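Local coordinates for 3,5-epimerase/4-reductase (Arabidopsis thaliana, PDB 4QQR), which catalyses the 3,5-epimerization of dTDP-4-keto-6-deoxyglucose and the subsequent NADPH-dependent 4-keto reduction, yielding dTDP-L-rhamnose, at residues E284-I287 with K288-E292; S196-L200 with D201-P205; A54-S58 with V59-H63. All coordinates share one frame; numbering follows the deposited sequence.

Interaction 1. Residues E284-I287 with K288-E292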
ATOM      1  N   GLU A 284      11.813  16.683  30.511  1.00 40.08           N
ATOM      2  CA  GLU A 284      13.003  17.525  30.540  1.00 44.26           C
ATOM      3  C   GLU A 284      13.207  18.224  29.194  1.00 45.90           C
ATOM      4  O   GLU A 284      13.642  19.378  29.153  1.00 46.18           O
ATOM      5  CB  GLU A 284      14.268  16.772  31.013  1.00 48.40           C
ATOM      6  CG  GLU A 284      14.455  15.344  30.469  1.00 56.58           C
ATOM      7  CD  GLU A 284      15.909  14.819  30.585  1.00 60.38           C
ATOM      8  OE1 GLU A 284      16.669  15.344  31.436  1.00 67.30           O
ATOM      9  OE2 GLU A 284      16.292  13.887  29.823  1.00 53.70           O
ATOM     10  N   SER A 285      12.861  17.538  28.103  1.00 43.24           N
ATOM     11  CA  SER A 285      13.017  18.101  26.759  1.00 43.04           C
ATOM     12  C   SER A 285      12.013  19.222  26.524  1.00 42.73           C
ATOM     13  O   SER A 285      12.350  20.252  25.935  1.00 42.53           O
ATOM     14  CB  SER A 285      12.868  17.013  25.693  1.00 42.62           C
ATOM     15  OG  SER A 285      13.117  17.509  24.391  1.00 40.65           O
ATOM     16  N   LEU A 286      10.781  19.011  26.981  1.00 40.83           N
ATOM     17  CA  LEU A 286       9.777  20.074  27.022  1.00 42.78           C
ATOM     18  C   LEU A 286      10.270  21.306  27.794  1.00 45.12           C
ATOM     19  O   LEU A 286      10.197  22.423  27.274  1.00 47.73           O
ATOM     20  CB  LEU A 286       8.468  19.566  27.634  1.00 41.31           C
ATOM     21  CG  LEU A 286       7.565  18.737  26.726  1.00 40.00           C
ATOM     22  CD1 LEU A 286       6.565  17.961  27.542  1.00 38.25           C
ATOM     23  CD2 LEU A 286       6.861  19.648  25.746  1.00 41.02           C
ATOM     24  N   ILE A 287      10.761  21.106  29.018  1.00 40.67           N
ATOM     25  CA  ILE A 287      11.266  22.218  29.826  1.00 46.69           C
ATOM     26  C   ILE A 287      12.375  22.994  29.121  1.00 47.19           C
ATOM     27  O   ILE A 287      12.319  24.219  29.004  1.00 47.37           O
ATOM     28  CB  ILE A 287      11.800  21.759  31.221  1.00 46.90           C
ATOM     29  CG1 ILE A 287      10.650  21.331  32.139  1.00 46.47           C
ATOM     30  CG2 ILE A 287      12.607  22.864  31.873  1.00 42.78           C
ATOM     31  CD1 ILE A 287       9.453  22.271  32.093  1.00 48.90           C
ATOM     32  N   LYS A 288      13.374  22.261  28.644  1.00 44.53           N
ATOM     33  CA  LYS A 288      14.590  22.857  28.125  1.00 45.46           C
ATOM     34  C   LYS A 288      14.419  23.485  26.744  1.00 47.59           C
ATOM     35  O   LYS A 288      15.008  24.532  26.456  1.00 50.92           O
ATOM     36  CB  LYS A 288      15.709  21.814  28.097  1.00 48.29           C
ATOM     37  CG  LYS A 288      16.876  22.205  27.220  1.00 48.96           C
ATOM     38  CD  LYS A 288      17.915  21.108  27.134  1.00 55.12           C
ATOM     39  CE  LYS A 288      19.179  21.632  26.454  1.00 61.26           C
ATOM     40  NZ  LYS A 288      19.665  22.891  27.122  1.00 64.22           N
ATOM     41  N   PHE A 289      13.609  22.865  25.894  1.00 45.45           N
ATOM     42  CA  PHE A 289      13.523  23.307  24.505  1.00 46.83           C
ATOM     43  C   PHE A 289      12.309  24.154  24.229  1.00 48.32           C
ATOM     44  O   PHE A 289      12.312  24.962  23.293  1.00 51.03           O
ATOM     45  CB  PHE A 289      13.515  22.119  23.543  1.00 44.51           C
ATOM     46  CG  PHE A 289      14.820  21.398  23.462  1.00 45.58           C
ATOM     47  CD1 PHE A 289      15.822  21.856  22.615  1.00 43.79           C
ATOM     48  CD2 PHE A 289      15.049  20.266  24.228  1.00 42.13           C
ATOM     49  CE1 PHE A 289      17.024  21.193  22.537  1.00 45.75           C
ATOM     50  CE2 PHE A 289      16.248  19.596  24.154  1.00 44.75           C
ATOM     51  CZ  PHE A 289      17.238  20.051  23.313  1.00 45.90           C
ATOM     52  N   VAL A 290      11.263  23.959  25.025  1.00 47.22           N
ATOM     53  CA  VAL A 290       9.987  24.588  24.707  1.00 49.76           C
ATOM     54  C   VAL A 290       9.596  25.672  25.704  1.00 50.19           C
ATOM     55  O   VAL A 290       9.427  26.827  25.322  1.00 52.83           O
ATOM     56  CB  VAL A 290       8.859  23.546  24.531  1.00 46.21           C
ATOM     57  CG1 VAL A 290       7.547  24.236  24.214  1.00 44.58           C
ATOM     58  CG2 VAL A 290       9.230  22.566  23.421  1.00 46.70           C
ATOM     59  N   PHE A 291       9.487  25.305  26.977  1.00 50.84           N
ATOM     60  CA  PHE A 291       8.941  26.205  27.994  1.00 51.65           C
ATOM     61  C   PHE A 291       9.909  27.256  28.582  1.00 55.86           C
ATOM     62  O   PHE A 291       9.549  28.430  28.687  1.00 58.39           O
ATOM     63  CB  PHE A 291       8.273  25.392  29.101  1.00 52.30           C
ATOM     64  CG  PHE A 291       7.045  24.647  28.644  1.00 53.82           C
ATOM     65  CD1 PHE A 291       5.910  25.338  28.242  1.00 50.75           C
ATOM     66  CD2 PHE A 291       7.018  23.258  28.627  1.00 50.97           C
ATOM     67  CE1 PHE A 291       4.775  24.654  27.826  1.00 50.41           C
ATOM     68  CE2 PHE A 291       5.878  22.574  28.214  1.00 50.16           C
ATOM     69  CZ  PHE A 291       4.761  23.276  27.808  1.00 46.95           C
ATOM     70  N   GLU A 292      11.117  26.849  28.971  1.00 54.51           N
ATOM     71  CA  GLU A 292      12.101  27.803  29.507  1.00 57.67           C
ATOM     72  C   GLU A 292      12.514  28.946  28.559  1.00 60.53           C
ATOM     73  O   GLU A 292      12.642  30.087  29.004  1.00 62.64           O
ATOM     74  CB  GLU A 292      13.342  27.099  30.064  1.00 51.77           C
ATOM     75  CG  GLU A 292      13.179  26.614  31.486  1.00 59.16           C
ATOM     76  CD  GLU A 292      14.418  25.895  31.995  1.00 67.13           C
ATOM     77  OE1 GLU A 292      15.378  25.767  31.203  1.00 67.38           O
ATOM     78  OE2 GLU A 292      14.433  25.453  33.173  1.00 68.22           O
TER
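The carbonyl oxygen of L286 takes two backbone donors at once: V290 N at 2.9 Å and F291 N at 3.0 Å. The bond from F291 is the straighter, with an N-H...O angle of 164° against 141° for V290. One residue further on, E292 N reaches back five positions to I287 O (2.9 Å), approaching in the carbonyl plane. The last turn of helix 282-291 therefore widens from alpha to pi spacing, while F289 N, bonded to S285 O, still keeps the alpha step.

The side chains follow this change. L286 and F291 run side by side, the CE2 rim of the ring 4.0 Å from L286 CD2, and both are buried, F291 against I181 of helix 180-186 and M235. I287 crosses obliquely with the carboxylate arm of E292. Its CG2, anti to the backbone N, lies 3.4 Å from E292 OE2, a methyl-to-carboxylate van der Waals contact; I287 also packs on M235 and Y239 of helix 229-239. On another flank F289 turns its edge to S285 CA and O, and CD2 lies 3.4 Å from S285 OG. The CG methylene of K288 sits above one face of that ring, displaced towards its rim.

The wide turn moves F291 and E292 on to i+5 partners without losing backbone bonds: the amides from K288 to E292 all find carbonyl acceptors. Every hydrogen bond between the two segments is thus main chain to main chain, whereas the buried S285 hydroxyl relies on E202 from outside them.

Interaction 2. Residues S196-L200 with D201-P205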
ATOM      1  N   SER A 196       3.380   9.156  23.924  1.00 40.03           N
ATOM      2  CA  SER A 196       4.710   9.469  23.390  1.00 38.55           C
ATOM      3  C   SER A 196       4.621  10.650  22.424  1.00 37.44           C
ATOM      4  O   SER A 196       3.679  10.753  21.639  1.00 35.22           O
ATOM      5  CB  SER A 196       5.343   8.260  22.692  1.00 37.97           C
ATOM      6  OG  SER A 196       6.058   7.454  23.612  1.00 39.16           O
ATOM      7  N   MET A 197       5.589  11.556  22.492  1.00 37.67           N
ATOM      8  CA  MET A 197       5.526  12.783  21.700  1.00 36.58           C
ATOM      9  C   MET A 197       6.907  13.142  21.197  1.00 36.73           C
ATOM     10  O   MET A 197       7.919  12.689  21.747  1.00 38.18           O
ATOM     11  CB  MET A 197       4.957  13.958  22.520  1.00 40.07           C
ATOM     12  CG  MET A 197       3.657  13.669  23.290  1.00 38.88           C
ATOM     13  SD  MET A 197       2.697  15.166  23.607  1.00 39.45           S
ATOM     14  CE  MET A 197       1.217  14.466  24.352  1.00 40.33           C
ATOM     15  N   THR A 198       6.940  13.968  20.158  1.00 35.92           N
ATOM     16  CA  THR A 198       8.184  14.324  19.485  1.00 38.35           C
ATOM     17  C   THR A 198       8.512  15.805  19.699  1.00 37.83           C
ATOM     18  O   THR A 198       7.731  16.675  19.315  1.00 40.09           O
ATOM     19  CB  THR A 198       8.068  14.038  17.953  1.00 37.96           C
ATOM     20  OG1 THR A 198       7.731  12.662  17.744  1.00 37.24           O
ATOM     21  CG2 THR A 198       9.356  14.351  17.227  1.00 34.81           C
ATOM     22  N   ILE A 199       9.664  16.107  20.292  1.00 37.36           N
ATOM     23  CA  ILE A 199      10.090  17.504  20.391  1.00 37.61           C
ATOM     24  C   ILE A 199      10.933  17.876  19.180  1.00 37.65           C
ATOM     25  O   ILE A 199      12.132  17.604  19.148  1.00 36.88           O
ATOM     26  CB  ILE A 199      10.918  17.777  21.646  1.00 36.60           C
ATOM     27  CG1 ILE A 199      10.189  17.304  22.897  1.00 33.50           C
ATOM     28  CG2 ILE A 199      11.224  19.258  21.730  1.00 40.71           C
ATOM     29  CD1 ILE A 199       8.853  17.948  23.062  1.00 36.02           C
ATOM     30  N   LEU A 200      10.302  18.482  18.175  1.00 40.12           N
ATOM     31  CA  LEU A 200      10.986  18.773  16.904  1.00 40.38           C
ATOM     32  C   LEU A 200      12.302  19.540  17.063  1.00 40.46           C
ATOM     33  O   LEU A 200      13.252  19.291  16.336  1.00 40.19           O
ATOM     34  CB  LEU A 200      10.073  19.537  15.945  1.00 40.34           C
ATOM     35  CG  LEU A 200       8.801  18.830  15.490  1.00 46.09           C
ATOM     36  CD1 LEU A 200       7.984  19.747  14.588  1.00 42.63           C
ATOM     37  CD2 LEU A 200       9.132  17.498  14.800  1.00 39.58           C
ATOM     38  N   ASP A 201      12.349  20.470  18.012  1.00 43.60           N
ATOM     39  CA  ASP A 201      13.538  21.287  18.238  1.00 41.59           C
ATOM     40  C   ASP A 201      14.747  20.448  18.628  1.00 42.58           C
ATOM     41  O   ASP A 201      15.867  20.758  18.226  1.00 42.54           O
ATOM     42  CB  ASP A 201      13.267  22.331  19.326  1.00 44.30           C
ATOM     43  CG  ASP A 201      12.306  23.402  18.875  1.00 47.83           C
ATOM     44  OD1 ASP A 201      12.757  24.550  18.685  1.00 50.71           O
ATOM     45  OD2 ASP A 201      11.103  23.094  18.700  1.00 49.98           O
ATOM     46  N   GLU A 202      14.526  19.403  19.427  1.00 41.36           N
ATOM     47  CA  GLU A 202      15.594  18.462  19.767  1.00 41.27           C
ATOM     48  C   GLU A 202      15.782  17.363  18.708  1.00 40.17           C
ATOM     49  O   GLU A 202      16.910  17.049  18.327  1.00 34.96           O
ATOM     50  CB  GLU A 202      15.345  17.822  21.129  1.00 37.84           C
ATOM     51  CG  GLU A 202      16.407  16.805  21.503  1.00 39.34           C
ATOM     52  CD  GLU A 202      16.102  16.109  22.820  1.00 45.50           C
ATOM     53  OE1 GLU A 202      14.942  16.209  23.278  1.00 45.02           O
ATOM     54  OE2 GLU A 202      17.013  15.472  23.400  1.00 46.10           O
ATOM     55  N   LEU A 203      14.667  16.803  18.235  1.00 37.63           N
ATOM     56  CA  LEU A 203      14.692  15.602  17.408  1.00 39.29           C
ATOM     57  C   LEU A 203      15.045  15.854  15.934  1.00 42.11           C
ATOM     58  O   LEU A 203      15.719  15.032  15.295  1.00 39.90           O
ATOM     59  CB  LEU A 203      13.365  14.845  17.514  1.00 41.79           C
ATOM     60  CG  LEU A 203      13.313  13.636  18.453  1.00 41.30           C
ATOM     61  CD1 LEU A 203      14.535  12.757  18.230  1.00 42.12           C
ATOM     62  CD2 LEU A 203      13.231  14.076  19.884  1.00 39.51           C
ATOM     63  N   LEU A 204      14.609  16.989  15.395  1.00 40.26           N
ATOM     64  CA  LEU A 204      14.957  17.328  14.016  1.00 40.49           C
ATOM     65  C   LEU A 204      16.460  17.455  13.763  1.00 39.86           C
ATOM     66  O   LEU A 204      16.958  16.960  12.760  1.00 39.71           O
ATOM     67  CB  LEU A 204      14.194  18.554  13.508  1.00 41.77           C
ATOM     68  CG  LEU A 204      12.748  18.244  13.128  1.00 40.66           C
ATOM     69  CD1 LEU A 204      12.106  19.375  12.335  1.00 44.54           C
ATOM     70  CD2 LEU A 204      12.701  16.944  12.345  1.00 46.66           C
ATOM     71  N   PRO A 205      17.190  18.110  14.668  1.00 41.60           N
ATOM     72  CA  PRO A 205      18.647  18.052  14.485  1.00 42.73           C
ATOM     73  C   PRO A 205      19.212  16.624  14.427  1.00 42.32           C
ATOM     74  O   PRO A 205      20.023  16.330  13.549  1.00 40.87           O
ATOM     75  CB  PRO A 205      19.169  18.813  15.707  1.00 38.54           C
ATOM     76  CG  PRO A 205      18.092  19.809  15.962  1.00 39.93           C
ATOM     77  CD  PRO A 205      16.805  19.102  15.689  1.00 39.36           C
TER
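The chain runs extended through T198 and I199, then turns into helix 200-212 with I199 at the N-cap. Its carbonyl opens the helix: I199 O accepts L203 N at 2.8 Å, nearly along the C=O axis and with an N-H...O angle of 165°, while E202 N adds a weak bond to the same oxygen. L204 N follows, bonded to L200 O. P205 has no N-H to continue the series, so the helix kinks there, and its CD instead lies 3.6 Å from L200 O.

Side chains close the corner on two flanks. T198 and L203 cross at about a right angle, the methyl CG2 of T198 4.0 Å from L203 CB. A chi1 of -57° sets T198 OG1 beside the backbone N and thereby CG2 anti to it, facing L203, while OG1 goes to F221 O and R167 N. L200 and L204 lie alongside each other and point the same way, L200 CD2 meeting L204 CG at 4.1 Å.

This loop-to-helix corner is buried in the Rossmann-type fold of the RmlD reductase family. L200 packs on W23 and I24, which probably contact NADPH, as in related reductases, and both leucines touch L27 of helix 23-34. Replacing L204 by an alanine removes its CG and both methyls, which would probably leave L200 CD2 without this neighbour and open a gap against L27.

The polar ends of the first helical turn are tied down as well. D201 OD2 accepts from S172 N; the buried E202 carboxylate is shared between M280 N at OE2 and the S285 hydroxyl at OE1.

Interaction 3. Residues A54-S58 with V59-H63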
ATOM      1  N   ALA A  54      14.915  14.086 -12.297  1.00 53.96           N
ATOM      2  CA  ALA A  54      15.522  15.347 -12.716  1.00 54.50           C
ATOM      3  C   ALA A  54      16.182  16.087 -11.545  1.00 57.00           C
ATOM      4  O   ALA A  54      17.335  16.543 -11.640  1.00 55.41           O
ATOM      5  CB  ALA A  54      14.483  16.222 -13.385  1.00 56.05           C
ATOM      6  N   ASP A  55      15.437  16.205 -10.451  1.00 54.38           N
ATOM      7  CA  ASP A  55      15.953  16.766  -9.215  1.00 52.73           C
ATOM      8  C   ASP A  55      17.257  16.104  -8.769  1.00 53.20           C
ATOM      9  O   ASP A  55      18.191  16.802  -8.388  1.00 53.15           O
ATOM     10  CB  ASP A  55      14.918  16.638  -8.091  1.00 52.76           C
ATOM     11  CG  ASP A  55      13.682  17.475  -8.325  1.00 53.88           C
ATOM     12  OD1 ASP A  55      13.496  17.955  -9.461  1.00 60.80           O
ATOM     13  OD2 ASP A  55      12.894  17.650  -7.367  1.00 53.51           O
ATOM     14  N   ILE A  56      17.319  14.771  -8.799  1.00 48.93           N
ATOM     15  CA  ILE A  56      18.514  14.087  -8.303  1.00 52.18           C
ATOM     16  C   ILE A  56      19.726  14.422  -9.166  1.00 54.38           C
ATOM     17  O   ILE A  56      20.838  14.591  -8.665  1.00 51.61           O
ATOM     18  CB  ILE A  56      18.357  12.555  -8.240  1.00 51.91           C
ATOM     19  CG1 ILE A  56      17.074  12.155  -7.497  1.00 48.56           C
ATOM     20  CG2 ILE A  56      19.600  11.915  -7.630  1.00 45.54           C
ATOM     21  CD1 ILE A  56      17.142  12.264  -6.029  1.00 44.14           C
ATOM     22  N   GLU A  57      19.510  14.543 -10.471  1.00 58.03           N
ATOM     23  CA  GLU A  57      20.617  14.878 -11.365  1.00 61.26           C
ATOM     24  C   GLU A  57      21.004  16.360 -11.300  1.00 58.54           C
ATOM     25  O   GLU A  57      22.189  16.710 -11.337  1.00 55.63           O
ATOM     26  CB  GLU A  57      20.314  14.424 -12.790  1.00 61.22           C
ATOM     27  CG  GLU A  57      19.889  12.959 -12.850  1.00 65.81           C
ATOM     28  CD  GLU A  57      20.351  12.258 -14.112  1.00 72.32           C
ATOM     29  OE1 GLU A  57      21.584  12.149 -14.302  1.00 75.85           O
ATOM     30  OE2 GLU A  57      19.482  11.811 -14.901  1.00 70.66           O
ATOM     31  N   SER A  58      19.996  17.217 -11.179  1.00 57.29           N
ATOM     32  CA  SER A  58      20.210  18.652 -11.028  1.00 51.41           C
ATOM     33  C   SER A  58      20.925  19.013  -9.714  1.00 53.30           C
ATOM     34  O   SER A  58      21.850  19.828  -9.716  1.00 53.52           O
ATOM     35  CB  SER A  58      18.875  19.391 -11.149  1.00 51.60           C
ATOM     36  OG  SER A  58      19.033  20.780 -10.949  1.00 58.24           O
ATOM     37  N   VAL A  59      20.509  18.399  -8.602  1.00 55.14           N
ATOM     38  CA  VAL A  59      21.060  18.709  -7.269  1.00 52.02           C
ATOM     39  C   VAL A  59      22.298  17.877  -6.922  1.00 53.33           C
ATOM     40  O   VAL A  59      23.156  18.313  -6.141  1.00 50.42           O
ATOM     41  CB  VAL A  59      20.000  18.508  -6.166  1.00 50.13           C
ATOM     42  CG1 VAL A  59      20.553  18.852  -4.776  1.00 50.56           C
ATOM     43  CG2 VAL A  59      18.784  19.353  -6.459  1.00 55.75           C
ATOM     44  N   LYS A  60      22.381  16.688  -7.514  1.00 52.46           N
ATOM     45  CA  LYS A  60      23.422  15.723  -7.181  1.00 52.25           C
ATOM     46  C   LYS A  60      23.568  15.581  -5.661  1.00 51.19           C
ATOM     47  O   LYS A  60      24.665  15.768  -5.113  1.00 55.07           O
ATOM     48  CB  LYS A  60      24.749  16.134  -7.826  1.00 54.75           C
ATOM     49  CG  LYS A  60      24.700  16.237  -9.343  1.00 55.07           C
ATOM     50  CD  LYS A  60      25.654  17.327  -9.861  1.00 57.62           C
ATOM     51  CE  LYS A  60      25.070  18.045 -11.092  1.00 56.20           C
ATOM     52  NZ  LYS A  60      25.950  17.955 -12.286  1.00 63.67           N
ATOM     53  N   PRO A  61      22.463  15.252  -4.974  1.00 47.62           N
ATOM     54  CA  PRO A  61      22.457  15.297  -3.503  1.00 50.62           C
ATOM     55  C   PRO A  61      23.274  14.168  -2.904  1.00 46.98           C
ATOM     56  O   PRO A  61      23.485  13.165  -3.572  1.00 52.23           O
ATOM     57  CB  PRO A  61      20.982  15.083  -3.155  1.00 47.76           C
ATOM     58  CG  PRO A  61      20.493  14.187  -4.271  1.00 50.33           C
ATOM     59  CD  PRO A  61      21.229  14.651  -5.511  1.00 48.22           C
ATOM     60  N   SER A  62      23.736  14.335  -1.674  1.00 43.79           N
ATOM     61  CA  SER A  62      24.403  13.257  -0.970  1.00 43.20           C
ATOM     62  C   SER A  62      23.376  12.426  -0.191  1.00 48.68           C
ATOM     63  O   SER A  62      23.589  11.227   0.063  1.00 47.86           O
ATOM     64  CB  SER A  62      25.467  13.809  -0.014  1.00 43.88           C
ATOM     65  OG  SER A  62      24.872  14.560   1.028  1.00 41.33           O
ATOM     66  N   HIS A  63      22.280  13.078   0.212  1.00 46.12           N
ATOM     67  CA  HIS A  63      21.191  12.431   0.952  1.00 44.40           C
ATOM     68  C   HIS A  63      19.878  13.126   0.575  1.00 46.11           C
ATOM     69  O   HIS A  63      19.898  14.240   0.042  1.00 45.34           O
ATOM     70  CB  HIS A  63      21.383  12.524   2.481  1.00 45.00           C
ATOM     71  CG  HIS A  63      22.725  12.060   2.981  1.00 46.13           C
ATOM     72  ND1 HIS A  63      23.906  12.719   2.691  1.00 42.22           N
ATOM     73  CD2 HIS A  63      23.062  11.029   3.792  1.00 45.59           C
ATOM     74  CE1 HIS A  63      24.911  12.092   3.276  1.00 44.56           C
ATOM     75  NE2 HIS A  63      24.427  11.065   3.953  1.00 44.47           N
TER
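Helix 49-59 ends with V59 N donating to D55 O at 2.8 Å, after which K60 leaves helical geometry with a positive phi of 47° and bonds I56 O only weakly through its N. The turn is the way out of a beta-alpha-beta crossover in the Rossmann fold: the chain leaves strand 38-41, passes along this helix and comes back into the parallel sheet as strand 63-66.

P61, directly after the positive-phi residue, folds its ring against the helix end. Its CD lies 3.8 Å from I56 CG2, and the two side chains cross at about a right angle. With I56 CG1 anti to the carbonyl carbon (chi1 -51°), CG2 is the branch anti to the backbone N and meets the proline. Both residues also touch L16 of strand 14-18, which carries the helix end on to the sheet. V59 joins them there, its CG2 3.3 Å from D55 O, beside the carbonyl that its own amide grips.

K60 folds back the other way, across the exposed end of the helix. Bends along its chain bring both CG and CE to 3.2 Å from E57 O, while NZ stays further off, so it is the aliphatic part of the lysine that lies against this carbonyl. The buried D55 accepts from Y18 OH and G44 N at its OD2 and links the last turns of the helix to the neighbouring strand and loop.

Past the turn, S62 OG lies in the plane of the H63 ring at its edge, hydrogen-bonded to ND1 at 2.7 Å.

Overall arrangement
From the N terminus the chain first makes interaction 3, turning out of helix 49-59 towards strand 63-66 in the six-stranded parallel Rossmann sheet. Interaction 2 comes much later, where the loop after strand 189-190 enters helix 200-212, and interaction 1 closes the terminal helix 282-291. Each is local, and the three follow in series without nesting or crossing. Interactions 1 and 2, with centres 11 Å apart, touch: L286 CD2 packs on I199 CD1 at 3.7 Å, and F289 CE2 packs against E202 CB, joining the last helix to the start of helix 200-212. Interaction 3 stands apart, its nearest atoms about 12 Å from interaction 2 and about 22 Å from interaction 1.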